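Local coordinates for uncharacterized protein (Bacteroides ovatus CL02T12C04, PDB 6PTM) that probably acts as an exo-carrageenase of glycoside hydrolase family 42, trimming carrageenan chains from their ends, at residues A[399-411]-A[568-581]. Residues are numbered along the deposited sequence; the frame is centred on the assembly and turned at random.
With EDO (1,2-ethanediol), chain D; EDO (1,2-ethanediol), chain C.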
loop_
_atom_site.group_PDB
_atom_site.type_symbol
_atom_site.label_atom_id
_atom_site.label_comp_id
_atom_site.label_asym_id
_atom_site.label_seq_id
_atom_site.Cartn_x
_atom_site.Cartn_y
_atom_site.Cartn_z
ATOM N N LEU A 399 2.715 -8.487 5.848
ATOM C CA LEU A 399 2.645 -8.944 7.262
ATOM C C LEU A 399 1.184 -9.169 7.679
ATOM O O LEU A 399 0.966 -9.819 8.679
ATOM C CB LEU A 399 3.379 -7.970 8.179
ATOM C CG LEU A 399 4.884 -7.858 7.986
ATOM C CD1 LEU A 399 5.483 -6.877 8.968
ATOM C CD2 LEU A 399 5.539 -9.220 8.145
ATOM N N TRP A 400 0.216 -8.701 6.890
ATOM C CA TRP A 400 -1.210 -9.101 6.984
ATOM C C TRP A 400 -1.638 -9.985 5.805
ATOM O O TRP A 400 -2.374 -10.949 6.069
ATOM C CB TRP A 400 -2.117 -7.882 7.062
ATOM C CG TRP A 400 -3.558 -8.240 7.140
ATOM C CD1 TRP A 400 -4.292 -8.484 8.260
ATOM C CD2 TRP A 400 -4.470 -8.341 6.035
ATOM N NE1 TRP A 400 -5.593 -8.758 7.925
ATOM C CE2 TRP A 400 -5.727 -8.681 6.564
ATOM C CE3 TRP A 400 -4.340 -8.208 4.653
ATOM C CZ2 TRP A 400 -6.840 -8.909 5.764
ATOM C CZ3 TRP A 400 -5.451 -8.380 3.856
ATOM C CH2 TRP A 400 -6.677 -8.748 4.409
ATOM N N SER A 401 -1.254 -9.667 4.557
ATOM C CA SER A 401 -1.809 -10.395 3.379
ATOM C C SER A 401 -1.180 -11.799 3.269
ATOM O O SER A 401 -1.830 -12.660 2.678
ATOM C CB SER A 401 -1.679 -9.596 2.089
ATOM O OG SER A 401 -0.328 -9.231 1.827
ATOM N N ASP A 402 0.025 -12.025 3.804
ATOM C CA ASP A 402 0.642 -13.377 3.901
ATOM C C ASP A 402 0.293 -13.986 5.273
ATOM O O ASP A 402 -0.442 -13.348 6.056
ATOM C CB ASP A 402 2.137 -13.367 3.587
ATOM C CG ASP A 402 2.478 -13.204 2.099
ATOM O OD1 ASP A 402 1.582 -13.365 1.254
ATOM O OD2 ASP A 402 3.632 -12.873 1.808
ATOM N N ASN A 403 0.756 -15.218 5.531
ATOM C CA ASN A 403 0.226 -16.081 6.614
ATOM C C ASN A 403 0.844 -15.783 7.985
ATOM O O ASN A 403 0.192 -16.153 8.985
ATOM C CB ASN A 403 0.395 -17.553 6.253
ATOM C CG ASN A 403 -0.480 -17.954 5.087
ATOM O OD1 ASN A 403 -1.675 -17.661 5.084
ATOM N ND2 ASN A 403 0.092 -18.537 4.057
ATOM N N LYS A 404 2.021 -15.166 8.049
ATOM C CA LYS A 404 2.799 -15.017 9.300
ATOM C C LYS A 404 2.172 -13.938 10.198
ATOM O O LYS A 404 1.775 -12.858 9.675
ATOM C CB LYS A 404 4.270 -14.763 8.962
ATOM C CG LYS A 404 4.928 -15.885 8.136
ATOM C CD LYS A 404 6.417 -15.693 7.875
ATOM N N ARG A 405 2.128 -14.206 11.507
ATOM C CA ARG A 405 1.583 -13.270 12.529
ATOM C C ARG A 405 2.527 -13.166 13.728
ATOM O O ARG A 405 2.043 -12.767 14.785
ATOM C CB ARG A 405 0.168 -13.727 12.913
ATOM C CG ARG A 405 -0.886 -13.443 11.852
ATOM C CD ARG A 405 -0.996 -11.953 11.511
ATOM N NE ARG A 405 -2.110 -11.701 10.609
ATOM C CZ ARG A 405 -2.106 -11.929 9.304
ATOM N NH1 ARG A 405 -1.012 -12.367 8.682
ATOM N NH2 ARG A 405 -3.216 -11.708 8.622
ATOM N N ASP A 406 3.837 -13.421 13.567
ATOM C CA ASP A 406 4.816 -13.295 14.668
ATOM C C ASP A 406 5.501 -11.927 14.662
ATOM O O ASP A 406 6.332 -11.700 15.540
ATOM C CB ASP A 406 5.833 -14.434 14.626
ATOM C CG ASP A 406 6.683 -14.406 13.370
ATOM O OD1 ASP A 406 6.080 -14.494 12.264
ATOM O OD2 ASP A 406 7.890 -14.210 13.522
ATOM N N SER A 407 5.195 -11.041 13.715
ATOM C CA SER A 407 5.922 -9.758 13.528
ATOM C C SER A 407 5.544 -8.730 14.607
ATOM O O SER A 407 6.246 -7.724 14.695
ATOM C CB SER A 407 5.629 -9.158 12.171
ATOM O OG SER A 407 4.247 -8.857 12.078
ATOM N N GLY A 408 4.416 -8.906 15.294
ATOM C CA GLY A 408 3.870 -7.907 16.237
ATOM C C GLY A 408 3.126 -6.797 15.495
ATOM O O GLY A 408 2.743 -5.777 16.112
ATOM N N ILE A 409 2.925 -6.983 14.191
ATOM C CA ILE A 409 2.206 -6.010 13.343
ATOM C C ILE A 409 0.738 -6.415 13.258
ATOM O O ILE A 409 0.398 -7.447 12.581
ATOM C CB ILE A 409 2.878 -5.903 11.963
ATOM C CG1 ILE A 409 4.318 -5.416 12.117
ATOM C CG2 ILE A 409 2.069 -5.016 11.037
ATOM C CD1 ILE A 409 4.500 -4.115 12.902
ATOM N N ASP A 410 -0.089 -5.575 13.868
ATOM C CA ASP A 410 -1.567 -5.673 13.886
ATOM C C ASP A 410 -2.071 -4.618 12.899
ATOM O O ASP A 410 -2.165 -3.459 13.287
ATOM C CB ASP A 410 -2.082 -5.501 15.314
ATOM C CG ASP A 410 -3.598 -5.573 15.502
ATOM O OD1 ASP A 410 -4.349 -5.469 14.493
ATOM O OD2 ASP A 410 -4.024 -5.711 16.658
ATOM N N LEU A 411 -2.282 -4.984 11.644
ATOM C CA LEU A 411 -2.577 -3.984 10.583
ATOM C C LEU A 411 -3.845 -3.203 10.962
ATOM O O LEU A 411 -3.939 -1.989 10.673
ATOM C CB LEU A 411 -2.739 -4.686 9.221
ATOM C CG LEU A 411 -2.951 -3.763 8.023
ATOM C CD1 LEU A 411 -1.897 -2.684 7.963
ATOM C CD2 LEU A 411 -2.950 -4.544 6.716
ATOM N N TYR A 568 -12.729 -11.247 9.298
ATOM C CA TYR A 568 -11.300 -11.461 9.631
ATOM C C TYR A 568 -11.167 -11.450 11.155
ATOM O O TYR A 568 -11.724 -10.572 11.850
ATOM C CB TYR A 568 -10.366 -10.419 8.991
ATOM C CG TYR A 568 -8.938 -10.568 9.446
ATOM C CD1 TYR A 568 -8.125 -11.525 8.877
ATOM C CD2 TYR A 568 -8.412 -9.831 10.498
ATOM C CE1 TYR A 568 -6.840 -11.748 9.344
ATOM C CE2 TYR A 568 -7.107 -10.020 10.947
ATOM C CZ TYR A 568 -6.325 -11.004 10.388
ATOM O OH TYR A 568 -5.029 -11.227 10.780
ATOM N N THR A 569 -10.445 -12.406 11.705
ATOM C CA THR A 569 -10.084 -12.382 13.151
ATOM C C THR A 569 -8.669 -12.915 13.353
ATOM O O THR A 569 -8.328 -13.952 12.772
ATOM C CB THR A 569 -11.061 -13.164 14.028
ATOM O OG1 THR A 569 -10.563 -13.054 15.373
ATOM C CG2 THR A 569 -11.260 -14.595 13.577
ATOM N N LYS A 570 -7.913 -12.221 14.189
ATOM C CA LYS A 570 -6.568 -12.620 14.662
ATOM C C LYS A 570 -6.641 -13.971 15.374
ATOM O O LYS A 570 -5.611 -14.626 15.410
ATOM C CB LYS A 570 -6.019 -11.553 15.612
ATOM C CG LYS A 570 -5.630 -10.243 14.921
ATOM C CD LYS A 570 -5.188 -9.125 15.875
ATOM C CE LYS A 570 -6.378 -8.503 16.569
ATOM N NZ LYS A 570 -5.998 -7.501 17.598
ATOM N N ALA A 571 -7.774 -14.343 15.971
ATOM C CA ALA A 571 -7.968 -15.692 16.570
ATOM C C ALA A 571 -7.601 -16.796 15.561
ATOM O O ALA A 571 -6.929 -17.746 15.948
ATOM C CB ALA A 571 -9.402 -15.850 17.054
ATOM N N SER A 572 -8.039 -16.693 14.302
ATOM C CA SER A 572 -7.714 -17.689 13.245
ATOM C C SER A 572 -6.344 -17.424 12.627
ATOM O O SER A 572 -5.677 -18.422 12.357
ATOM C CB SER A 572 -8.785 -17.779 12.180
ATOM O OG SER A 572 -9.943 -18.449 12.655
ATOM N N SER A 573 -5.920 -16.170 12.375
ATOM C CA SER A 573 -4.637 -15.911 11.659
ATOM C C SER A 573 -3.456 -16.321 12.528
ATOM O O SER A 573 -2.450 -16.821 11.977
ATOM C CB SER A 573 -4.516 -14.481 11.171
ATOM O OG SER A 573 -4.681 -13.565 12.235
ATOM N N ILE A 574 -3.520 -16.085 13.847
ATOM C CA ILE A 574 -2.396 -16.444 14.751
ATOM C C ILE A 574 -2.303 -17.976 14.880
ATOM O O ILE A 574 -1.184 -18.475 14.858
ATOM C CB ILE A 574 -2.514 -15.713 16.097
ATOM C CG1 ILE A 574 -2.351 -14.189 15.925
ATOM C CG2 ILE A 574 -1.496 -16.292 17.076
ATOM C CD1 ILE A 574 -2.620 -13.380 17.215
ATOM N N ASN A 575 -3.423 -18.693 15.013
ATOM C CA ASN A 575 -3.433 -20.152 15.321
ATOM C C ASN A 575 -3.226 -20.987 14.044
ATOM O O ASN A 575 -2.696 -22.085 14.156
ATOM C CB ASN A 575 -4.726 -20.601 16.002
ATOM C CG ASN A 575 -4.778 -20.245 17.469
ATOM O OD1 ASN A 575 -3.964 -20.768 18.219
ATOM N ND2 ASN A 575 -5.726 -19.385 17.871
ATOM N N LYS A 576 -3.569 -20.493 12.858
ATOM C CA LYS A 576 -3.484 -21.312 11.616
ATOM C C LYS A 576 -2.215 -20.976 10.824
ATOM O O LYS A 576 -1.754 -19.837 10.836
ATOM C CB LYS A 576 -4.723 -21.130 10.741
ATOM C CG LYS A 576 -6.017 -21.722 11.251
ATOM C CD LYS A 576 -7.206 -21.317 10.409
ATOM C CE LYS A 576 -6.994 -21.572 8.920
ATOM N NZ LYS A 576 -8.180 -21.190 8.109
ATOM N N ALA A 577 -1.642 -21.993 10.190
ATOM C CA ALA A 577 -0.424 -21.878 9.374
ATOM C C ALA A 577 -0.765 -21.043 8.139
ATOM O O ALA A 577 0.090 -20.284 7.710
ATOM C CB ALA A 577 0.081 -23.261 8.990
ATOM N N GLU A 578 -1.971 -21.192 7.601
ATOM C CA GLU A 578 -2.310 -20.718 6.228
ATOM C C GLU A 578 -3.697 -20.070 6.186
ATOM O O GLU A 578 -4.438 -20.308 5.219
ATOM C CB GLU A 578 -2.217 -21.912 5.269
ATOM C CG GLU A 578 -0.829 -22.523 5.197
ATOM C CD GLU A 578 -0.734 -23.629 4.157
ATOM O OE1 GLU A 578 -1.631 -24.455 4.114
ATOM O OE2 GLU A 578 0.229 -23.641 3.402
ATOM N N HIS A 579 -4.023 -19.213 7.160
ATOM C CA HIS A 579 -5.348 -18.578 7.222
ATOM C C HIS A 579 -5.532 -17.644 6.008
ATOM O O HIS A 579 -6.645 -17.570 5.476
ATOM C CB HIS A 579 -5.544 -17.826 8.530
ATOM C CG HIS A 579 -6.940 -17.322 8.612
ATOM N ND1 HIS A 579 -8.012 -18.177 8.501
ATOM C CD2 HIS A 579 -7.450 -16.078 8.731
ATOM C CE1 HIS A 579 -9.138 -17.493 8.549
ATOM N NE2 HIS A 579 -8.828 -16.200 8.738
ATOM N N MET A 580 -4.483 -16.926 5.610
ATOM C CA MET A 580 -4.606 -15.896 4.559
ATOM C C MET A 580 -4.681 -16.561 3.181
ATOM O O MET A 580 -5.288 -15.946 2.297
ATOM C CB MET A 580 -3.459 -14.900 4.646
ATOM C CG MET A 580 -3.537 -14.030 5.924
ATOM S SD MET A 580 -5.186 -13.348 6.268
ATOM C CE MET A 580 -5.300 -12.186 4.904
ATOM N N ASN A 581 -4.227 -17.809 3.019
ATOM C CA ASN A 581 -4.574 -18.557 1.772
ATOM C C ASN A 581 -6.092 -18.606 1.669
ATOM O O ASN A 581 -6.618 -18.413 0.561
ATOM C CB ASN A 581 -4.045 -19.987 1.740
ATOM C CG ASN A 581 -2.542 -20.076 1.691
ATOM O OD1 ASN A 581 -1.838 -19.123 1.928
ATOM N ND2 ASN A 581 -2.029 -21.237 1.379
HETATM C C1 EDO D . -2.052 -15.733 0.430
HETATM O O1 EDO D . -2.019 -14.313 0.386
HETATM C C2 EDO D . -1.009 -16.285 1.287
HETATM O O2 EDO D . 0.242 -15.666 1.065
HETATM C C1 EDO C . -3.797 -9.354 19.721
HETATM O O1 EDO C . -4.525 -8.168 19.849
HETATM C C2 EDO C . -4.732 -10.498 19.487
HETATM O O2 EDO C . -5.480 -10.878 20.622
HETATM O O HOH W 1 0.210 -17.112 11.720
HETATM O O HOH W 2 -2.200 -17.802 9.039
HETATM O O HOH W 3 -7.069 -5.203 15.744
#
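Arg-405 and Tyr-568 meet where the loop after strand 391-394 of the catalytic, TIM-barrel-type domain packs against the parallel-sheet domain that follows it, a pairing of domains as in other GH42 enzymes. Arginine suits the place because its five N-H groups can serve several oxygens at once: side-on, NE (3.0 Å) and NH2 (2.9 Å) both grip Tyr-568 OH close to the guanidinium plane, while NH2 also donates to Trp-400 O, and NH1 to Asp-402 O and Lys-404 O. Were Arg-405 replaced by an alanine, Tyr-568 OH would probably lose two donors and the three loop carbonyls their common partner. Tyrosine supplies a ring face besides its hydroxyl: the indole of Trp-400 turns its NE1 edge over it, edge-to-face, with the planes at 58°. The unbranched chain of Met-580, bent at chi2 and chi3, lays CE over the flat six-membered ring of Trp-400, 3.7 Å from its centroid. Lys-570, long enough to span the gap, forms a salt bridge through NZ with Asp-410 OD2, from above the carboxylate plane. Asn-403, both donor and acceptor, serves the start of helix 579-590: OD1 accepts from Asn-581 N and weakly from Met-580 N, and ND2 donates almost straight (167°) to Asn-581 OD1 at 2.9 Å.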